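Local structure of importin subunit beta-1 (Saccharomyces cerevisiae, 5OWU) at residues A[627-630]-A[631-635]; A[217-220]-A[221-224]; A[463-466]-A[467-471]. The protein carries proteins into the nucleus as the importin beta subunit, working through importin alpha, which binds the classical nuclear localization signal of the cargo. All blocks are in the same frame, centred on the assembly; numbering follows the deposited sequence.

Contact 1: A[627-630]-A[631-635]; sequences ASLG and KGFEK
Leu629 and Phe633 touch across the turn where helix 615-629 gives way to a short 3-10 segment, at the step from HEAT repeat 14 to repeat 15. Their side chains meet near the backbone, Leu629 CB lying 4.2 Å from Phe633 CB, and the leucine methyl CD1 sits at the edge of the phenyl ring, near its plane. The ring itself leads away: with CG anti to the backbone N (chi1 -169°) it reaches Ile622 and Ala626 of helix 615-629 and Met599 of helix 595-607, a buried place that suits a large apolar residue. Leu629, also apolar, leans on Ala595 and Tyr636.

Glycine suits the turn, above all at Gly630, which leaves the helix with a positive phi and where a CB would collide with Lys631 N; at Gly632 a CB would sit tightly against Leu629 O. Lys631 suits the exposed outside of the bend, where its extended chain carries NZ to a salt bridge with Glu672.

The backbone closes the turn twice. Gly632 N reaches Leu629 O at 3.0 Å by a bent bond (141°). Phe633 N donates almost straight to Gly630 O at 2.9 Å (166°). Phe633 CB lies 3.4 Å from Gly630 O.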
loop_
_atom_site.group_PDB
_atom_site.type_symbol
_atom_site.label_atom_id
_atom_site.label_comp_id
_atom_site.label_asym_id
_atom_site.label_seq_id
_atom_site.Cartn_x
_atom_site.Cartn_y
_atom_site.Cartn_z
ATOM N N ALA A 627 7.189 -5.109 30.405
ATOM C CA ALA A 627 6.018 -4.284 30.678
ATOM C C ALA A 627 5.183 -4.871 31.809
ATOM O O ALA A 627 4.678 -4.133 32.663
ATOM C CB ALA A 627 5.172 -4.133 29.412
ATOM N N SER A 628 5.046 -6.196 31.848
ATOM C CA SER A 628 4.191 -6.817 32.856
ATOM C C SER A 628 4.856 -6.875 34.230
ATOM O O SER A 628 4.181 -6.713 35.251
ATOM C CB SER A 628 3.792 -8.218 32.397
ATOM O OG SER A 628 2.912 -8.126 31.286
ATOM N N LEU A 629 6.167 -7.107 34.286
ATOM C CA LEU A 629 6.854 -7.236 35.565
ATOM C C LEU A 629 7.209 -5.895 36.188
ATOM O O LEU A 629 7.402 -5.829 37.406
ATOM C CB LEU A 629 8.138 -8.053 35.409
ATOM C CG LEU A 629 7.994 -9.532 35.053
ATOM C CD1 LEU A 629 9.368 -10.173 35.016
ATOM C CD2 LEU A 629 7.097 -10.255 36.039
ATOM N N GLY A 630 7.314 -4.840 35.392
ATOM C CA GLY A 630 7.732 -3.565 35.950
ATOM C C GLY A 630 9.110 -3.684 36.563
ATOM O O GLY A 630 10.040 -4.232 35.958
ATOM N N LYS A 631 9.252 -3.177 37.791
ATOM C CA LYS A 631 10.539 -3.232 38.478
ATOM C C LYS A 631 11.032 -4.660 38.653
ATOM O O LYS A 631 12.244 -4.873 38.784
ATOM C CB LYS A 631 10.438 -2.547 39.840
ATOM C CG LYS A 631 10.378 -1.026 39.762
ATOM C CD LYS A 631 9.871 -0.427 41.064
ATOM C CE LYS A 631 9.791 1.090 40.991
ATOM N NZ LYS A 631 9.115 1.665 42.190
ATOM N N GLY A 632 10.126 -5.637 38.649
ATOM C CA GLY A 632 10.522 -7.031 38.726
ATOM C C GLY A 632 11.373 -7.498 37.568
ATOM O O GLY A 632 11.948 -8.589 37.648
ATOM N N PHE A 633 11.470 -6.707 36.496
ATOM C CA PHE A 633 12.308 -7.079 35.363
ATOM C C PHE A 633 13.772 -6.715 35.573
ATOM O O PHE A 633 14.634 -7.206 34.834
ATOM C CB PHE A 633 11.796 -6.405 34.089
ATOM C CG PHE A 633 12.426 -6.937 32.835
ATOM C CD1 PHE A 633 11.937 -8.082 32.232
ATOM C CD2 PHE A 633 13.508 -6.300 32.264
ATOM C CE1 PHE A 633 12.517 -8.572 31.084
ATOM C CE2 PHE A 633 14.094 -6.788 31.119
ATOM C CZ PHE A 633 13.600 -7.924 30.527
ATOM N N GLU A 634 14.077 -5.878 36.563
ATOM C CA GLU A 634 15.437 -5.365 36.689
ATOM C C GLU A 634 16.460 -6.486 36.818
ATOM O O GLU A 634 17.576 -6.357 36.306
ATOM C CB GLU A 634 15.516 -4.404 37.874
ATOM C CG GLU A 634 14.907 -3.055 37.556
ATOM C CD GLU A 634 14.644 -2.215 38.786
ATOM O OE1 GLU A 634 15.316 -2.430 39.814
ATOM O OE2 GLU A 634 13.758 -1.340 38.718
ATOM N N LYS A 635 16.097 -7.600 37.461
ATOM C CA LYS A 635 17.049 -8.688 37.671
ATOM C C LYS A 635 17.602 -9.252 36.367
ATOM O O LYS A 635 18.696 -9.826 36.371
ATOM C CB LYS A 635 16.394 -9.809 38.479
ATOM C CG LYS A 635 15.165 -10.440 37.815
ATOM C CD LYS A 635 14.460 -11.440 38.739
ATOM C CE LYS A 635 15.318 -12.668 39.034
ATOM N NZ LYS A 635 14.622 -13.627 39.942
#

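Contact 2: A[217-220]-A[221-224]; sequences EREG and ERNY
Arg218 and Glu221 run side by side and join in a salt bridge: NH1 of Arg218 donates to OE2 of Glu221 at 2.8 Å. The oxygen lies in the guanidinium plane; NH1 meets it on the syn side, somewhat out of the carboxylate plane, the two flat groups being turned 75° apart. Arg218 NH1 also reaches Asn178 OD1, while Glu221 OE1 accepts from Asn215 ND2 and OE2 from the backbone of a bound chain of another protein. With an alanine in place of Glu221, Arg218 would probably lose its opposite charge, and Asn215 and the bound chain an acceptor.

Glu219 and Arg222 meet by van der Waals contact, not ion pairing. The arginine bends at chi3 (52°), laying its guanidinium face over Glu219 CA, with NH2 3.5 Å from Glu219 CG. Its polar end goes to Met216 O and Tyr262 OH; an amide suits Asn223, whose OD1 hydrogen-bonds the same hydroxyl.

Backbone bonds of 2.8 to 3.0 Å follow the helical i to i+4 pattern: Arg222 N to Arg218 O, Asn223 N to Glu219 O and Tyr224 N to Gly220 O.

The Tyr224 ring meets an aromatic side chain of the bound chain. With Arg218 at the N-cap position, this first turn of helix 219-233 opens HEAT repeat 6 at a protein-binding surface.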
loop_
_atom_site.group_PDB
_atom_site.type_symbol
_atom_site.label_atom_id
_atom_site.label_comp_id
_atom_site.label_asym_id
_atom_site.label_seq_id
_atom_site.Cartn_x
_atom_site.Cartn_y
_atom_site.Cartn_z
ATOM N N GLU A 217 -9.977 17.995 -22.456
ATOM C CA GLU A 217 -10.994 19.029 -22.323
ATOM C C GLU A 217 -11.492 19.545 -23.667
ATOM O O GLU A 217 -12.425 20.354 -23.683
ATOM C CB GLU A 217 -10.447 20.183 -21.483
ATOM C CG GLU A 217 -10.130 19.782 -20.047
ATOM C CD GLU A 217 -9.443 20.882 -19.262
ATOM O OE1 GLU A 217 -8.981 21.866 -19.881
ATOM O OE2 GLU A 217 -9.365 20.758 -18.021
ATOM N N ARG A 218 -10.915 19.102 -24.783
ATOM C CA ARG A 218 -11.384 19.468 -26.114
ATOM C C ARG A 218 -12.233 18.328 -26.650
ATOM O O ARG A 218 -11.732 17.216 -26.839
ATOM C CB ARG A 218 -10.220 19.756 -27.061
ATOM C CG ARG A 218 -9.359 20.929 -26.640
ATOM C CD ARG A 218 -8.041 20.952 -27.394
ATOM N NE ARG A 218 -7.056 21.773 -26.702
ATOM C CZ ARG A 218 -5.744 21.694 -26.894
ATOM N NH1 ARG A 218 -5.239 20.828 -27.765
ATOM N NH2 ARG A 218 -4.931 22.485 -26.208
ATOM N N GLU A 219 -13.510 18.612 -26.905
ATOM C CA GLU A 219 -14.456 17.553 -27.241
ATOM C C GLU A 219 -14.006 16.769 -28.469
ATOM O O GLU A 219 -14.092 15.539 -28.487
ATOM C CB GLU A 219 -15.854 18.140 -27.469
ATOM C CG GLU A 219 -16.962 17.088 -27.514
ATOM C CD GLU A 219 -18.277 17.627 -28.059
ATOM O OE1 GLU A 219 -18.462 18.865 -28.089
ATOM O OE2 GLU A 219 -19.125 16.806 -28.469
ATOM N N GLY A 220 -13.532 17.456 -29.509
ATOM C CA GLY A 220 -13.174 16.758 -30.735
ATOM C C GLY A 220 -11.988 15.828 -30.556
ATOM O O GLY A 220 -11.997 14.688 -31.036
ATOM N N GLU A 221 -10.951 16.299 -29.858
ATOM C CA GLU A 221 -9.792 15.450 -29.587
ATOM C C GLU A 221 -10.159 14.290 -28.668
ATOM O O GLU A 221 -9.723 13.154 -28.889
ATOM C CB GLU A 221 -8.667 16.274 -28.964
ATOM C CG GLU A 221 -8.176 17.437 -29.815
ATOM C CD GLU A 221 -6.926 18.082 -29.239
ATOM O OE1 GLU A 221 -6.236 17.418 -28.430
ATOM O OE2 GLU A 221 -6.636 19.248 -29.590
ATOM N N ARG A 222 -10.935 14.564 -27.617
ATOM C CA ARG A 222 -11.377 13.504 -26.714
ATOM C C ARG A 222 -12.169 12.442 -27.472
ATOM O O ARG A 222 -11.939 11.236 -27.310
ATOM C CB ARG A 222 -12.212 14.116 -25.586
ATOM C CG ARG A 222 -12.593 13.158 -24.476
ATOM C CD ARG A 222 -13.418 13.846 -23.391
ATOM N NE ARG A 222 -14.582 14.571 -23.915
ATOM C CZ ARG A 222 -14.830 15.872 -23.739
ATOM N NH1 ARG A 222 -14.011 16.644 -23.039
ATOM N NH2 ARG A 222 -15.921 16.412 -24.263
ATOM N N ASN A 223 -13.111 12.878 -28.308
ATOM C CA ASN A 223 -13.899 11.948 -29.106
ATOM C C ASN A 223 -12.997 11.087 -29.977
ATOM O O ASN A 223 -13.129 9.858 -29.999
ATOM C CB ASN A 223 -14.907 12.707 -29.979
ATOM C CG ASN A 223 -16.090 13.249 -29.186
ATOM O OD1 ASN A 223 -16.322 12.855 -28.049
ATOM N ND2 ASN A 223 -16.850 14.155 -29.798
ATOM N N TYR A 224 -12.068 11.714 -30.707
ATOM C CA TYR A 224 -11.219 10.939 -31.609
ATOM C C TYR A 224 -10.359 9.939 -30.843
ATOM O O TYR A 224 -10.246 8.768 -31.234
ATOM C CB TYR A 224 -10.331 11.869 -32.436
ATOM C CG TYR A 224 -9.388 11.125 -33.354
ATOM C CD1 TYR A 224 -9.863 10.472 -34.480
ATOM C CD2 TYR A 224 -8.023 11.072 -33.094
ATOM C CE1 TYR A 224 -9.012 9.788 -35.323
ATOM C CE2 TYR A 224 -7.164 10.389 -33.934
ATOM C CZ TYR A 224 -7.663 9.747 -35.047
ATOM O OH TYR A 224 -6.815 9.065 -35.892
#

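Contact 3: A[463-466]-A[467-471]; sequences LQDH and PKVAT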
loop_
_atom_site.group_PDB
_atom_site.type_symbol
_atom_site.label_atom_id
_atom_site.label_comp_id
_atom_site.label_asym_id
_atom_site.label_seq_id
_atom_site.Cartn_x
_atom_site.Cartn_y
_atom_site.Cartn_z
ATOM N N LEU A 463 -12.032 -26.887 11.394
ATOM C CA LEU A 463 -10.653 -26.816 11.870
ATOM C C LEU A 463 -9.959 -28.170 11.819
ATOM O O LEU A 463 -8.725 -28.219 11.774
ATOM C CB LEU A 463 -10.621 -26.274 13.297
ATOM C CG LEU A 463 -10.892 -24.771 13.456
ATOM C CD1 LEU A 463 -11.056 -24.446 14.917
ATOM C CD2 LEU A 463 -9.776 -23.949 12.861
ATOM N N GLN A 464 -10.719 -29.263 11.845
ATOM C CA GLN A 464 -10.174 -30.610 11.753
ATOM C C GLN A 464 -10.190 -31.148 10.336
ATOM O O GLN A 464 -9.825 -32.308 10.129
ATOM C CB GLN A 464 -10.960 -31.560 12.659
ATOM C CG GLN A 464 -10.850 -31.236 14.139
ATOM C CD GLN A 464 -11.765 -32.102 14.980
ATOM O OE1 GLN A 464 -12.823 -32.530 14.522
ATOM N NE2 GLN A 464 -11.359 -32.370 16.212
ATOM N N ASP A 465 -10.614 -30.338 9.370
ATOM C CA ASP A 465 -10.755 -30.752 7.986
ATOM C C ASP A 465 -9.450 -30.476 7.243
ATOM O O ASP A 465 -8.400 -30.234 7.847
ATOM C CB ASP A 465 -11.948 -30.018 7.359
ATOM C CG ASP A 465 -12.585 -30.782 6.212
ATOM O OD1 ASP A 465 -11.888 -31.545 5.515
ATOM O OD2 ASP A 465 -13.800 -30.600 6.003
ATOM N N HIS A 466 -9.510 -30.513 5.919
ATOM C CA HIS A 466 -8.372 -30.158 5.089
ATOM C C HIS A 466 -7.840 -28.786 5.500
ATOM O O HIS A 466 -8.633 -27.887 5.819
ATOM C CB HIS A 466 -8.798 -30.144 3.620
ATOM C CG HIS A 466 -7.669 -29.973 2.654
ATOM N ND1 HIS A 466 -7.071 -28.756 2.408
ATOM C CD2 HIS A 466 -7.037 -30.869 1.860
ATOM C CE1 HIS A 466 -6.117 -28.910 1.507
ATOM N NE2 HIS A 466 -6.077 -30.184 1.157
ATOM N N PRO A 467 -6.523 -28.581 5.504
ATOM C CA PRO A 467 -5.990 -27.289 5.973
ATOM C C PRO A 467 -6.588 -26.070 5.285
ATOM O O PRO A 467 -6.703 -25.016 5.924
ATOM C CB PRO A 467 -4.483 -27.410 5.697
ATOM C CG PRO A 467 -4.329 -28.599 4.794
ATOM C CD PRO A 467 -5.444 -29.514 5.126
ATOM N N LYS A 468 -6.971 -26.170 4.007
ATOM C CA LYS A 468 -7.590 -25.034 3.326
ATOM C C LYS A 468 -8.894 -24.623 3.995
ATOM O O LYS A 468 -9.181 -23.426 4.132
ATOM C CB LYS A 468 -7.836 -25.368 1.858
ATOM C CG LYS A 468 -6.580 -25.424 1.046
ATOM C CD LYS A 468 -6.873 -25.674 -0.415
ATOM C CE LYS A 468 -6.109 -24.691 -1.283
ATOM N NZ LYS A 468 -5.924 -25.199 -2.660
ATOM N N VAL A 469 -9.703 -25.602 4.405
ATOM C CA VAL A 469 -10.920 -25.317 5.162
ATOM C C VAL A 469 -10.571 -24.756 6.539
ATOM O O VAL A 469 -11.134 -23.745 6.980
ATOM C CB VAL A 469 -11.782 -26.590 5.271
ATOM C CG1 VAL A 469 -13.079 -26.323 6.044
ATOM C CG2 VAL A 469 -12.099 -27.145 3.880
ATOM N N ALA A 470 -9.623 -25.396 7.231
ATOM C CA ALA A 470 -9.268 -24.989 8.590
ATOM C C ALA A 470 -8.802 -23.534 8.645
ATOM O O ALA A 470 -9.119 -22.806 9.594
ATOM C CB ALA A 470 -8.179 -25.918 9.142
ATOM N N THR A 471 -8.043 -23.094 7.643
ATOM C CA THR A 471 -7.567 -21.711 7.627
ATOM C C THR A 471 -8.736 -20.736 7.582
ATOM O O THR A 471 -8.799 -19.762 8.353
ATOM C CB THR A 471 -6.637 -21.515 6.427
ATOM O OG1 THR A 471 -5.457 -22.307 6.623
ATOM C CG2 THR A 471 -6.240 -20.059 6.242
#
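Leu463 meets Ala470, in the first turn of helix 467-484, across the tight bend that joins this helix to helix 452-463 within HEAT repeat 11, a bend closed by a histidine N-cap. Their CA atoms are only 4.0 Å apart, so the small side chain of alanine fits: Ala470 CB lies 3.5 Å from Leu463 O. The end of Leu463 turns back to set CD2 near Ala470 O, and it packs further along on Cys473 and Ile477.

Asp465 braces the bend. Its OD1 accepts from His466 N in a short bond of 2.6 Å, on the anti side and tilted from the carboxylate plane, and OD2 forms a salt bridge with Lys428. Behind the charge, Asp465 CB rests on Val469 CB.

His466 serves the helix start with both backbone and ring. Its carbonyl O takes Ala470 N at 3.0 Å and, weakly, Val469 N. Turning CG anti to the backbone N (chi1 -172°) brings the imidazole edge-on to the first turn, where ND1 accepts from Lys468 N, near the ring plane, at 3.0 Å and almost straight (165°), consistent with an unprotonated ND1. The Lys468 chain runs alongside and ends in a salt bridge with Asp343.

Proline suits the first helical position, where an N-H would find no preceding helical turn to accept it. Pro467 CD makes a CH-pi contact over the His466 ring face, 3.5 Å from the centroid and 24° off the normal.

How the contacts relate
Along the chain contact 2 comes first, then contact 3, then contact 1, each complete before the next begins. Contacts 2 and 3 lie at the starts of helices 219-233 and 467-484, in HEAT repeats 6 and 11, whereas contact 1 lies at the end of helix 615-629, between repeats 14 and 15. Contacts 1 and 3 share the importin-beta-type repeat region of the C-terminal half; contact 2, nearer the N-terminus, faces a bound chain of another protein. Centre to centre, contacts 1 and 2 are about 71 Å apart, on opposite sides of the chain's centre, contacts 2 and 3 about 55 Å, and contacts 1 and 3 about 40 Å. They mark three separate points along a long HEAT-repeat superhelix.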